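Local atomic coordinates of nitrite oxidoreductase subunit A (Kuenenia stuttgartiensis, PDB entry 7B04), a protein that belongs to the molybdopterin oxidoreductase family and holds a molybdenum atom, two MD1 groups and an iron/sulfur cluster. Residues B[220-225]-B[240-245]; B[649-654]-B[675-680]; B[842-847]-B[866-871]; B[857-862]-B[887-892]. All coordinates share one frame; numbering follows the deposited sequence.

Contact 1 (B[220-225]-B[240-245]); sequences RTFKGR and YRFNNC
Strand 222-226, helix 238-254 and strand 265-266 form a beta-alpha-beta unit, and Gly224 and Asn243 meet where the helix packs on the first strand. The local axes approach to 7.8 Å and run nearly antiparallel. At Gly224 no side chain stands between backbone and helix, and the amide of Asn243 lies directly against it. Asn243 ND2 donates to Gly224 O over 2.6 Å, with 148° at the hydrogen; the acceptor sits in the amide plane, while the donor is tilted from the carbonyl plane. ND2 also bonds Asn266 OD1, so one amide ties the helix to both strands. The other branch, Asn243 OD1, rests at the edge of the Phe222 ring, 3.2 Å from CE2. With CG anti to the backbone N (chi1 -177°), Phe222 extends toward the helix and brings CZ to 3.7 Å from Phe242 CE2, at the edge of the Phe242 ring. The two rings are oblique, their planes 55° apart, and Met741 and Leu745 of helix 734-749 also touch Phe242. Tyr240 turns its ring edge to the strand, CE1 3.8 Å from Gly224 O, and its OH bonds Trp267 O. This is the helix-on-strand packing of a beta-alpha-beta crossover.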
# COMPACT_ATOMS: atom_id res chain seq x y z
N ARG B 220 -34.87 -18.80 4.74
CA ARG B 220 -34.61 -17.54 4.06
C ARG B 220 -34.16 -16.44 5.02
O ARG B 220 -33.80 -15.35 4.57
CB ARG B 220 -35.83 -17.10 3.26
CG ARG B 220 -35.89 -17.83 1.92
CD ARG B 220 -36.42 -16.99 0.77
NE ARG B 220 -36.43 -17.77 -0.47
CZ ARG B 220 -37.35 -17.67 -1.42
NH1 ARG B 220 -37.26 -18.44 -2.50
NH2 ARG B 220 -38.36 -16.81 -1.31
N THR B 221 -34.20 -16.71 6.32
CA THR B 221 -33.58 -15.86 7.32
C THR B 221 -32.10 -16.15 7.48
O THR B 221 -31.41 -15.40 8.18
CB THR B 221 -34.29 -16.01 8.67
OG1 THR B 221 -34.37 -17.40 9.02
CG2 THR B 221 -35.70 -15.45 8.60
N PHE B 222 -31.59 -17.22 6.87
CA PHE B 222 -30.17 -17.51 6.86
C PHE B 222 -29.52 -16.74 5.72
O PHE B 222 -29.96 -16.85 4.56
CB PHE B 222 -29.88 -19.00 6.70
CG PHE B 222 -28.41 -19.35 6.74
CD1 PHE B 222 -27.82 -19.77 7.92
CD2 PHE B 222 -27.62 -19.26 5.60
CE1 PHE B 222 -26.48 -20.10 7.97
CE2 PHE B 222 -26.27 -19.59 5.65
CZ PHE B 222 -25.70 -20.01 6.83
N LYS B 223 -28.49 -15.99 6.03
CA LYS B 223 -27.78 -15.20 5.03
C LYS B 223 -26.36 -15.73 4.94
O LYS B 223 -25.56 -15.58 5.88
CB LYS B 223 -27.81 -13.72 5.41
CG LYS B 223 -29.08 -13.00 4.96
CD LYS B 223 -30.35 -13.45 5.65
CE LYS B 223 -31.55 -12.80 4.99
NZ LYS B 223 -31.49 -11.31 5.02
N GLY B 224 -26.04 -16.34 3.81
CA GLY B 224 -24.72 -16.89 3.59
C GLY B 224 -23.97 -16.15 2.51
O GLY B 224 -24.38 -16.12 1.34
N ARG B 225 -22.88 -15.50 2.90
CA ARG B 225 -22.10 -14.69 1.98
C ARG B 225 -20.75 -15.35 1.72
O ARG B 225 -19.98 -15.56 2.66
CB ARG B 225 -21.87 -13.30 2.56
CG ARG B 225 -20.83 -12.50 1.79
CD ARG B 225 -21.13 -11.01 1.82
NE ARG B 225 -20.21 -10.30 0.95
CZ ARG B 225 -19.66 -9.12 1.23
NH1 ARG B 225 -19.92 -8.51 2.37
NH2 ARG B 225 -18.82 -8.57 0.36
N TYR B 240 -22.25 -20.07 -1.39
CA TYR B 240 -23.49 -20.07 -2.16
C TYR B 240 -24.01 -21.49 -2.37
O TYR B 240 -25.22 -21.71 -2.41
CB TYR B 240 -23.29 -19.37 -3.51
CG TYR B 240 -23.08 -17.88 -3.42
CD1 TYR B 240 -23.17 -17.21 -2.21
CD2 TYR B 240 -22.81 -17.13 -4.56
CE1 TYR B 240 -22.97 -15.84 -2.13
CE2 TYR B 240 -22.62 -15.76 -4.49
CZ TYR B 240 -22.70 -15.12 -3.28
OH TYR B 240 -22.51 -13.76 -3.21
N ARG B 241 -23.10 -22.46 -2.50
CA ARG B 241 -23.51 -23.85 -2.56
C ARG B 241 -24.09 -24.30 -1.22
O ARG B 241 -25.08 -25.04 -1.19
CB ARG B 241 -22.32 -24.72 -2.96
CG ARG B 241 -22.66 -26.17 -3.27
CD ARG B 241 -21.40 -26.94 -3.64
NE ARG B 241 -21.67 -28.33 -3.98
CZ ARG B 241 -21.91 -28.77 -5.21
NH1 ARG B 241 -21.92 -27.92 -6.23
NH2 ARG B 241 -22.15 -30.06 -5.42
N PHE B 242 -23.48 -23.87 -0.12
CA PHE B 242 -24.01 -24.19 1.20
C PHE B 242 -25.42 -23.65 1.38
O PHE B 242 -26.31 -24.35 1.90
CB PHE B 242 -23.08 -23.64 2.29
CG PHE B 242 -23.51 -23.99 3.68
CD1 PHE B 242 -23.27 -25.25 4.20
CD2 PHE B 242 -24.15 -23.05 4.48
CE1 PHE B 242 -23.67 -25.57 5.49
CE2 PHE B 242 -24.55 -23.36 5.76
CZ PHE B 242 -24.31 -24.62 6.27
N ASN B 243 -25.61 -22.42 0.95
CA ASN B 243 -26.91 -21.75 1.03
C ASN B 243 -27.91 -22.57 0.22
O ASN B 243 -29.03 -22.72 0.64
CB ASN B 243 -26.78 -20.39 0.36
CG ASN B 243 -26.06 -19.42 1.24
OD1 ASN B 243 -26.00 -19.62 2.43
ND2 ASN B 243 -25.53 -18.36 0.67
N ASN B 244 -27.48 -23.06 -0.92
CA ASN B 244 -28.38 -23.88 -1.76
C ASN B 244 -28.78 -25.15 -1.01
O ASN B 244 -29.92 -25.50 -1.05
CB ASN B 244 -27.71 -24.18 -3.08
CG ASN B 244 -28.70 -24.76 -4.06
OD1 ASN B 244 -29.87 -24.79 -3.79
ND2 ASN B 244 -28.21 -25.25 -5.17
N CYS B 245 -27.82 -25.76 -0.33
CA CYS B 245 -27.99 -27.04 0.39
C CYS B 245 -29.01 -26.90 1.50
O CYS B 245 -29.55 -27.86 1.91
CB CYS B 245 -26.68 -27.40 1.06
SG CYS B 245 -25.58 -28.38 0.02

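Contact 2 (B[649-654]-B[675-680]); sequences LWFTNV and EQIMST. With MD1 (phosphoric acid 4-(2-amino-4-oxo-3,4,5,6,-tetrahydro-pteridin-6-yl)-2-hydroxy-3,4-dimercapto-but-3-en-yl ester guanylate ester), chain C.
Met678 O is approached by three groups of the neighbouring parallel strand. Phe651 N donates to it over 3.1 Å from above the carbonyl plane, Trp650 CA makes a CH...O contact at 3.2 Å, and the Phe651 ring turns a face to it. The next backbone bond, Thr680 N to Phe651 O, is 3.0 Å long and straighter, at 161°. Phe651 has its CG between the backbone N and the carbonyl carbon (chi1 50°), which folds the ring back over the partner strand: Ser679 CA lies over its centre and Ile677 CG2 at its edge, 4.0 Å from CE1. On the sheet face carrying Trp650 and Met678, the indole NE1 donates to Thr680 OG1 over 3.2 Å, the oxygen tilted out of the ring plane. Met678 CE sits over the five-membered ring of Trp650, 4.1 Å from its centroid, a CH-pi contact within a Met-aromatic pair; Phe242 meets the Trp650 ring edge-to-face. Near the C-terminal ends of the strands, Thr680 CG2 lies 3.2 Å from MD1 N2 and Val654 CG1 packs beside MD1 O2B. These two methyl groups can offer MD1 shape but no hydrogen bonds, which come from other residues such as Asp681, Asn659 and Asp734.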
# COMPACT_ATOMS: atom_id res chain seq x y z
N LEU B 649 -26.25 -15.61 10.10
CA LEU B 649 -25.34 -14.99 9.15
C LEU B 649 -24.00 -15.69 9.25
O LEU B 649 -23.51 -15.96 10.35
CB LEU B 649 -25.18 -13.49 9.43
CG LEU B 649 -24.13 -12.74 8.62
CD1 LEU B 649 -24.42 -12.87 7.13
CD2 LEU B 649 -24.09 -11.27 9.03
N TRP B 650 -23.41 -16.01 8.09
CA TRP B 650 -22.08 -16.60 8.06
C TRP B 650 -21.36 -16.16 6.79
O TRP B 650 -21.93 -16.24 5.70
CB TRP B 650 -22.20 -18.13 8.13
CG TRP B 650 -20.93 -18.88 8.09
CD1 TRP B 650 -19.71 -18.47 8.55
CD2 TRP B 650 -20.75 -20.21 7.59
NE1 TRP B 650 -18.78 -19.47 8.35
CE2 TRP B 650 -19.39 -20.54 7.77
CE3 TRP B 650 -21.60 -21.15 7.01
CZ2 TRP B 650 -18.87 -21.77 7.38
CZ3 TRP B 650 -21.08 -22.37 6.62
CH2 TRP B 650 -19.73 -22.67 6.81
N PHE B 651 -20.11 -15.69 6.95
CA PHE B 651 -19.38 -15.09 5.84
C PHE B 651 -17.89 -15.40 5.90
O PHE B 651 -17.29 -15.36 6.97
CB PHE B 651 -19.60 -13.57 5.82
CG PHE B 651 -19.37 -12.90 7.15
CD1 PHE B 651 -20.37 -12.86 8.10
CD2 PHE B 651 -18.16 -12.29 7.42
CE1 PHE B 651 -20.16 -12.25 9.32
CE2 PHE B 651 -17.95 -11.67 8.64
CZ PHE B 651 -18.95 -11.65 9.59
N THR B 652 -17.31 -15.72 4.72
CA THR B 652 -15.90 -16.08 4.54
C THR B 652 -15.22 -15.00 3.70
O THR B 652 -15.86 -14.34 2.88
CB THR B 652 -15.69 -17.44 3.81
OG1 THR B 652 -16.20 -17.36 2.46
CG2 THR B 652 -16.43 -18.55 4.52
N ASN B 653 -13.91 -14.87 3.83
CA ASN B 653 -13.13 -13.92 3.00
C ASN B 653 -13.71 -12.51 3.06
O ASN B 653 -13.50 -11.78 2.14
CB ASN B 653 -13.05 -14.36 1.56
CG ASN B 653 -11.75 -14.07 0.87
OD1 ASN B 653 -11.73 -13.80 -0.31
ND2 ASN B 653 -10.64 -14.17 1.55
N VAL B 654 -14.41 -12.14 4.13
CA VAL B 654 -14.87 -10.74 4.23
C VAL B 654 -14.81 -10.32 5.69
O VAL B 654 -14.97 -11.17 6.52
CB VAL B 654 -16.28 -10.56 3.65
CG1 VAL B 654 -16.23 -9.91 2.30
CG2 VAL B 654 -17.02 -11.87 3.53
N GLU B 675 -29.60 -13.47 15.48
CA GLU B 675 -29.42 -14.58 16.44
C GLU B 675 -28.14 -15.40 16.27
O GLU B 675 -27.79 -16.10 17.20
CB GLU B 675 -30.70 -15.40 16.49
CG GLU B 675 -31.91 -14.52 16.54
CD GLU B 675 -33.16 -15.29 16.84
OE1 GLU B 675 -33.05 -16.47 16.99
OE2 GLU B 675 -34.22 -14.68 16.93
N GLN B 676 -27.57 -15.44 15.08
CA GLN B 676 -26.29 -16.17 14.94
C GLN B 676 -25.39 -15.48 13.93
O GLN B 676 -25.79 -15.42 12.80
CB GLN B 676 -26.62 -17.59 14.51
CG GLN B 676 -25.41 -18.44 14.24
CD GLN B 676 -25.84 -19.87 14.28
OE1 GLN B 676 -26.92 -20.20 14.71
NE2 GLN B 676 -24.97 -20.75 13.84
N ILE B 677 -24.20 -15.02 14.33
CA ILE B 677 -23.25 -14.39 13.42
C ILE B 677 -22.00 -15.26 13.40
O ILE B 677 -21.47 -15.61 14.46
CB ILE B 677 -22.92 -12.95 13.85
CG1 ILE B 677 -24.15 -12.05 13.75
CG2 ILE B 677 -21.77 -12.40 13.03
CD1 ILE B 677 -24.90 -11.89 15.04
N MET B 678 -21.53 -15.59 12.20
CA MET B 678 -20.42 -16.51 12.05
C MET B 678 -19.47 -15.94 11.01
O MET B 678 -19.90 -15.33 10.03
CB MET B 678 -20.92 -17.89 11.61
CG MET B 678 -21.81 -18.57 12.63
SD MET B 678 -22.73 -19.93 11.90
CE MET B 678 -21.42 -21.08 11.54
N SER B 679 -18.18 -16.13 11.24
CA SER B 679 -17.17 -15.62 10.32
C SER B 679 -16.05 -16.63 10.17
O SER B 679 -15.54 -17.16 11.16
CB SER B 679 -16.62 -14.28 10.80
OG SER B 679 -15.58 -13.83 9.94
N THR B 680 -15.69 -16.89 8.92
CA THR B 680 -14.47 -17.61 8.58
C THR B 680 -13.38 -16.62 8.24
O THR B 680 -13.60 -15.68 7.47
CB THR B 680 -14.70 -18.54 7.40
OG1 THR B 680 -15.65 -19.55 7.77
CG2 THR B 680 -13.41 -19.19 6.98
PB MD1 C . -13.85 -6.79 2.33
O3B MD1 C . -12.27 -6.42 2.60
O1B MD1 C . -14.53 -6.95 3.66
O2B MD1 C . -13.93 -8.09 1.57
O3A MD1 C . -14.62 -5.62 1.45
C10 MD1 C . -13.93 -4.70 0.66
C11 MD1 C . -14.63 -3.32 0.74
O11 MD1 C . -13.88 -2.41 1.84
C12 MD1 C . -14.69 -2.73 -0.46
S12 MD1 C . -13.85 -3.52 -1.86
C13 MD1 C . -15.43 -1.41 -0.80
S13 MD1 C . -15.29 -0.91 -2.54
C14 MD1 C . -16.20 -0.52 0.07
N15 MD1 C . -15.29 0.79 0.23
C16 MD1 C . -15.63 1.66 1.28
C15 MD1 C . -15.01 3.02 1.32
O14 MD1 C . -14.26 3.34 0.46
N17 MD1 C . -15.34 3.95 2.43
C17 MD1 C . -16.31 3.52 3.55
N16 MD1 C . -16.63 4.44 4.62
N18 MD1 C . -16.94 2.15 3.52
C20 MD1 C . -16.64 1.23 2.46
N8 MD1 C . -17.25 -0.04 2.48
C7 MD1 C . -16.81 -1.06 1.33
PA MD1 C . -11.20 -7.48 3.30
O1A MD1 C . -9.80 -7.19 2.84
O2A MD1 C . -11.30 -7.30 4.78
O5' MD1 C . -11.56 -9.06 3.01
C5' MD1 C . -10.57 -9.99 3.38
C4' MD1 C . -10.88 -10.61 4.78
O4' MD1 C . -10.80 -12.16 4.69
C1' MD1 C . -9.43 -12.54 5.33
N9 MD1 C . -8.67 -13.47 4.45
C4 MD1 C . -9.13 -14.69 4.26
N3 MD1 C . -10.35 -15.37 4.78
C2 MD1 C . -10.63 -16.75 4.40
N2 MD1 C . -11.81 -17.40 4.91
N1 MD1 C . -9.73 -17.47 3.53
C6 MD1 C . -8.56 -16.81 3.04
O6 MD1 C . -7.82 -17.40 2.32
C5 MD1 C . -8.28 -15.36 3.44
N7 MD1 C . -7.29 -14.52 3.14
C8 MD1 C . -7.52 -13.35 3.76
C2' MD1 C . -8.81 -11.44 5.49
O2' MD1 C . -8.00 -11.49 6.70
C3' MD1 C . -9.99 -10.29 5.63
O3' MD1 C . -10.52 -10.31 6.98

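Contact 3 (B[842-847]-B[866-871]); sequences ENFIVH and PYIRPD
From its CB, the Ile868 side chain passes the Phe844 ring obliquely and ends beside Val846. Its CG1, anti to the carbonyl carbon (chi1 -61°), comes to 3.8 Å from Phe844 CD2 and 3.9 Å from Asn843 OD1; an extended chi2 then carries CD1 on to Val846 CG2 at 4.2 Å. The preceding residue meets the same ring through its first carbon, Tyr867 CB lying 3.6 Å from Phe844 CE2, obliquely placed, while the phenol leads away. Tyr867 O stands near the plane of the Phe844 ring, at its edge. Both segments are irregular loops flanking the small sheet of strands 847-848, 860-862 and 890-892: residues 842-847 lead into its first strand, and 866-871 belong to the connection from the second to the third. Met484 and His488 of helix 481-488 pack against this cluster as well. A polar bond runs beside the apolar patch: Asn843 ND2 donates to Tyr867 O over 3.3 Å with 161° at the hydrogen, and the geometry is flat, the donor in the carbonyl plane and the oxygen in the amide plane. Within the second loop Arg869 NE donates to Pro866 O over 3.1 Å, again flat to the guanidinium, while Arg869 NH2 bonds Thr389 O.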
# COMPACT_ATOMS: atom_id res chain seq x y z
N GLU B 842 -35.24 11.21 -14.10
CA GLU B 842 -33.90 10.89 -14.57
C GLU B 842 -33.93 10.17 -15.91
O GLU B 842 -33.01 9.42 -16.24
CB GLU B 842 -33.17 10.05 -13.52
CG GLU B 842 -32.22 10.83 -12.62
CD GLU B 842 -31.97 10.13 -11.30
OE1 GLU B 842 -32.95 9.91 -10.55
OE2 GLU B 842 -30.81 9.77 -11.01
N ASN B 843 -34.99 10.38 -16.69
CA ASN B 843 -35.03 9.84 -18.05
C ASN B 843 -33.88 10.39 -18.89
O ASN B 843 -33.26 9.66 -19.66
CB ASN B 843 -36.38 10.13 -18.70
CG ASN B 843 -36.75 11.60 -18.66
OD1 ASN B 843 -35.97 12.44 -18.21
ND2 ASN B 843 -37.94 11.92 -19.14
N PHE B 844 -33.60 11.68 -18.75
CA PHE B 844 -32.43 12.29 -19.36
C PHE B 844 -31.23 12.17 -18.43
O PHE B 844 -31.36 12.01 -17.21
CB PHE B 844 -32.68 13.77 -19.66
CG PHE B 844 -33.55 14.01 -20.85
CD1 PHE B 844 -33.02 13.99 -22.13
CD2 PHE B 844 -34.90 14.27 -20.70
CE1 PHE B 844 -33.82 14.21 -23.23
CE2 PHE B 844 -35.71 14.50 -21.80
CZ PHE B 844 -35.16 14.47 -23.06
N ILE B 845 -30.03 12.24 -19.02
CA ILE B 845 -28.80 12.31 -18.24
C ILE B 845 -28.72 13.74 -17.70
O ILE B 845 -28.32 14.66 -18.41
CB ILE B 845 -27.57 11.93 -19.06
CG1 ILE B 845 -27.67 10.46 -19.50
CG2 ILE B 845 -26.30 12.14 -18.25
CD1 ILE B 845 -26.64 10.06 -20.52
N VAL B 846 -29.10 13.92 -16.44
CA VAL B 846 -29.19 15.23 -15.82
C VAL B 846 -28.27 15.25 -14.61
O VAL B 846 -27.96 14.21 -14.02
CB VAL B 846 -30.65 15.56 -15.42
CG1 VAL B 846 -31.12 14.66 -14.29
CG2 VAL B 846 -30.80 17.04 -15.06
N HIS B 847 -27.82 16.45 -14.24
CA HIS B 847 -27.05 16.63 -13.01
C HIS B 847 -28.00 16.81 -11.84
O HIS B 847 -28.96 17.58 -11.92
CB HIS B 847 -26.11 17.83 -13.11
CG HIS B 847 -25.39 18.13 -11.84
ND1 HIS B 847 -25.92 18.96 -10.87
CD2 HIS B 847 -24.20 17.71 -11.36
CE1 HIS B 847 -25.08 19.03 -9.85
NE2 HIS B 847 -24.03 18.28 -10.13
N PRO B 866 -38.53 21.04 -20.18
CA PRO B 866 -39.94 20.68 -19.99
C PRO B 866 -40.22 19.21 -20.24
O PRO B 866 -41.34 18.75 -20.00
CB PRO B 866 -40.67 21.56 -21.02
CG PRO B 866 -39.64 21.81 -22.08
CD PRO B 866 -38.32 21.90 -21.35
N TYR B 867 -39.22 18.46 -20.72
CA TYR B 867 -39.36 17.03 -20.97
C TYR B 867 -38.89 16.18 -19.80
O TYR B 867 -38.94 14.95 -19.88
CB TYR B 867 -38.59 16.68 -22.25
CG TYR B 867 -39.00 17.58 -23.39
CD1 TYR B 867 -40.34 17.88 -23.60
CD2 TYR B 867 -38.06 18.16 -24.22
CE1 TYR B 867 -40.74 18.71 -24.62
CE2 TYR B 867 -38.44 19.00 -25.25
CZ TYR B 867 -39.79 19.27 -25.45
OH TYR B 867 -40.18 20.10 -26.47
N ILE B 868 -38.43 16.81 -18.72
CA ILE B 868 -38.22 16.15 -17.44
C ILE B 868 -39.44 16.48 -16.59
O ILE B 868 -39.66 17.64 -16.23
CB ILE B 868 -36.93 16.61 -16.76
CG1 ILE B 868 -35.71 16.28 -17.63
CG2 ILE B 868 -36.79 15.97 -15.39
CD1 ILE B 868 -34.43 16.94 -17.17
N ARG B 869 -40.25 15.47 -16.27
CA ARG B 869 -41.49 15.66 -15.53
C ARG B 869 -41.51 14.72 -14.34
O ARG B 869 -42.23 13.71 -14.33
CB ARG B 869 -42.71 15.44 -16.42
CG ARG B 869 -42.45 15.70 -17.89
CD ARG B 869 -43.69 16.22 -18.59
NE ARG B 869 -43.45 16.46 -20.01
CZ ARG B 869 -44.12 15.86 -20.99
NH1 ARG B 869 -45.07 14.99 -20.70
NH2 ARG B 869 -43.84 16.14 -22.25
N PRO B 870 -40.73 15.01 -13.31
CA PRO B 870 -40.64 14.10 -12.17
C PRO B 870 -41.81 14.28 -11.23
O PRO B 870 -42.63 15.20 -11.35
CB PRO B 870 -39.33 14.53 -11.49
CG PRO B 870 -39.24 15.98 -11.78
CD PRO B 870 -39.83 16.17 -13.16
N ASP B 871 -41.92 13.38 -10.26
CA ASP B 871 -42.98 13.52 -9.23
C ASP B 871 -42.24 13.83 -7.95
O ASP B 871 -41.32 13.12 -7.66
CB ASP B 871 -43.88 12.28 -9.13
CG ASP B 871 -44.85 12.30 -7.96
OD1 ASP B 871 -44.70 13.15 -7.12
OD2 ASP B 871 -45.73 11.45 -7.91

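Contact 4 (B[857-862]-B[887-892]); sequences LPNAIV and VRNIKK
Strands 860-862 and 890-892 run parallel with a marked twist, their axes 4.7 Å apart at closest and 37° from one another. Ile861 makes both backbone bonds: its N donates to Ile890 O over 2.9 Å with 163° at the hydrogen, and its O accepts Lys892 N at 2.7 Å. Beyond them Val862 CA makes a CH...O contact of 3.1 Å with Lys892 O. Before the paired residues the chains separate, and Asn859 O and Arg888 O face each other as two acceptors; Arg848 NH1 bonds the first of them and also Asn889 OD1, spanning both segments. The side chain of Ile861 reaches back to the residue before the partner strand, with CD1 4.1 Å from Asn889 CB.

Leu857 to Ala860 form a type II turn, with Pro858 in its second position and Asn859, at positive phi, in its third. Arg888 reaches this turn because its chain, extended at first, bends at chi3 (-61°). NH1 then lies 3.0 Å from Pro858 O, which sits at the guanidinium edge near its plane, and 3.9 Å from Leu857 CD1. Leu857 crosses the arginine at about a right angle, and its other methyl, CD2, is 4.2 Å from Lys892 CE; the charged NZ of that lysine pairs with Glu877. Asn859 ND2 bonds Arg885 O of helix 882-887. Strand, helix and adjacent parallel strand make a beta-alpha-beta unit, here with a long loop before a short helix.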
# COMPACT_ATOMS: atom_id res chain seq x y z
N LEU B 857 -29.87 22.45 -2.00
CA LEU B 857 -31.00 21.58 -1.70
C LEU B 857 -30.66 20.12 -2.00
O LEU B 857 -30.20 19.81 -3.11
CB LEU B 857 -32.22 21.99 -2.53
CG LEU B 857 -33.53 21.28 -2.18
CD1 LEU B 857 -34.08 21.80 -0.86
CD2 LEU B 857 -34.56 21.44 -3.29
N PRO B 858 -30.86 19.21 -1.05
CA PRO B 858 -30.53 17.80 -1.28
C PRO B 858 -31.37 17.20 -2.40
O PRO B 858 -32.59 17.39 -2.45
CB PRO B 858 -30.83 17.14 0.07
CG PRO B 858 -30.74 18.25 1.06
CD PRO B 858 -31.26 19.46 0.35
N ASN B 859 -30.70 16.48 -3.30
CA ASN B 859 -31.35 15.68 -4.33
C ASN B 859 -32.18 16.55 -5.29
O ASN B 859 -33.21 16.11 -5.80
CB ASN B 859 -32.22 14.58 -3.72
CG ASN B 859 -32.37 13.39 -4.64
OD1 ASN B 859 -31.86 13.39 -5.76
ND2 ASN B 859 -33.08 12.37 -4.18
N ALA B 860 -31.73 17.77 -5.53
CA ALA B 860 -32.44 18.66 -6.45
C ALA B 860 -32.04 18.36 -7.89
O ALA B 860 -30.87 18.06 -8.17
CB ALA B 860 -32.16 20.12 -6.11
N ILE B 861 -33.00 18.45 -8.80
CA ILE B 861 -32.76 18.23 -10.22
C ILE B 861 -32.49 19.58 -10.87
O ILE B 861 -33.39 20.42 -10.96
CB ILE B 861 -33.94 17.51 -10.89
CG1 ILE B 861 -34.24 16.19 -10.18
CG2 ILE B 861 -33.65 17.28 -12.37
CD1 ILE B 861 -35.53 15.54 -10.62
N VAL B 862 -31.26 19.79 -11.31
CA VAL B 862 -30.85 21.06 -11.90
C VAL B 862 -31.13 20.97 -13.40
O VAL B 862 -30.33 20.44 -14.17
CB VAL B 862 -29.38 21.37 -11.61
CG1 VAL B 862 -28.93 22.58 -12.40
CG2 VAL B 862 -29.18 21.60 -10.12
N VAL B 887 -36.12 10.51 -2.02
CA VAL B 887 -37.11 10.41 -3.08
C VAL B 887 -37.67 11.77 -3.49
O VAL B 887 -38.59 11.83 -4.30
CB VAL B 887 -38.25 9.45 -2.68
CG1 VAL B 887 -37.72 8.03 -2.55
CG2 VAL B 887 -38.90 9.90 -1.38
N ARG B 888 -37.13 12.87 -2.96
CA ARG B 888 -37.61 14.19 -3.36
C ARG B 888 -37.05 14.51 -4.75
O ARG B 888 -35.90 14.94 -4.89
CB ARG B 888 -37.20 15.26 -2.35
CG ARG B 888 -37.93 16.58 -2.58
CD ARG B 888 -37.24 17.78 -1.94
NE ARG B 888 -37.12 17.68 -0.49
CZ ARG B 888 -35.97 17.78 0.17
NH1 ARG B 888 -34.84 17.98 -0.49
NH2 ARG B 888 -35.96 17.68 1.49
N ASN B 889 -37.88 14.31 -5.78
CA ASN B 889 -37.49 14.57 -7.16
C ASN B 889 -38.12 15.89 -7.61
O ASN B 889 -39.18 15.93 -8.23
CB ASN B 889 -37.91 13.41 -8.06
CG ASN B 889 -37.22 12.11 -7.70
OD1 ASN B 889 -36.01 12.09 -7.46
ND2 ASN B 889 -37.99 11.03 -7.65
N ILE B 890 -37.45 16.99 -7.27
CA ILE B 890 -37.92 18.33 -7.59
C ILE B 890 -37.01 18.93 -8.66
O ILE B 890 -35.79 19.02 -8.47
CB ILE B 890 -37.97 19.23 -6.34
CG1 ILE B 890 -39.16 18.85 -5.47
CG2 ILE B 890 -38.05 20.69 -6.74
CD1 ILE B 890 -39.28 19.66 -4.21
N LYS B 891 -37.61 19.33 -9.78
CA LYS B 891 -36.87 20.02 -10.82
C LYS B 891 -36.72 21.50 -10.46
O LYS B 891 -37.66 22.13 -9.96
CB LYS B 891 -37.59 19.87 -12.17
CG LYS B 891 -36.89 20.52 -13.34
CD LYS B 891 -37.53 20.12 -14.66
CE LYS B 891 -38.90 20.76 -14.83
NZ LYS B 891 -39.51 20.44 -16.16
N LYS B 892 -35.54 22.04 -10.72
CA LYS B 892 -35.22 23.42 -10.35
C LYS B 892 -34.09 23.91 -11.24
O LYS B 892 -33.18 23.14 -11.57
CB LYS B 892 -34.84 23.52 -8.87
CG LYS B 892 -34.87 24.93 -8.31
CD LYS B 892 -34.57 24.93 -6.82
CE LYS B 892 -35.73 24.35 -6.02
NZ LYS B 892 -36.92 25.25 -6.02

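Along the chain, contacts 1 and 2 follow in series, whereas 3 and 4 interleave, their segments alternating between residues 842 and 892. Contacts 1 and 2, with centres 11 Å apart, share the large mixed sheet: strands 222-226 and 648-652 are neighbours, joined by probable hydrogen bonds Arg225 N to Trp650 O and Lys223 O to Trp650 N. Contact 2 borders MD1, and Arg225 of contact 1 also lies near an MD1 group. Contacts 3 and 4, with centres 10 Å apart, belong to the small three-stranded sheet and its loops; Ile868 O and Lys891 NZ join them. The centres of one pair lie about 39 to 42 Å from those of the other: the first pair lies beside bound MD1, the second joins strands and loops of the small sheet.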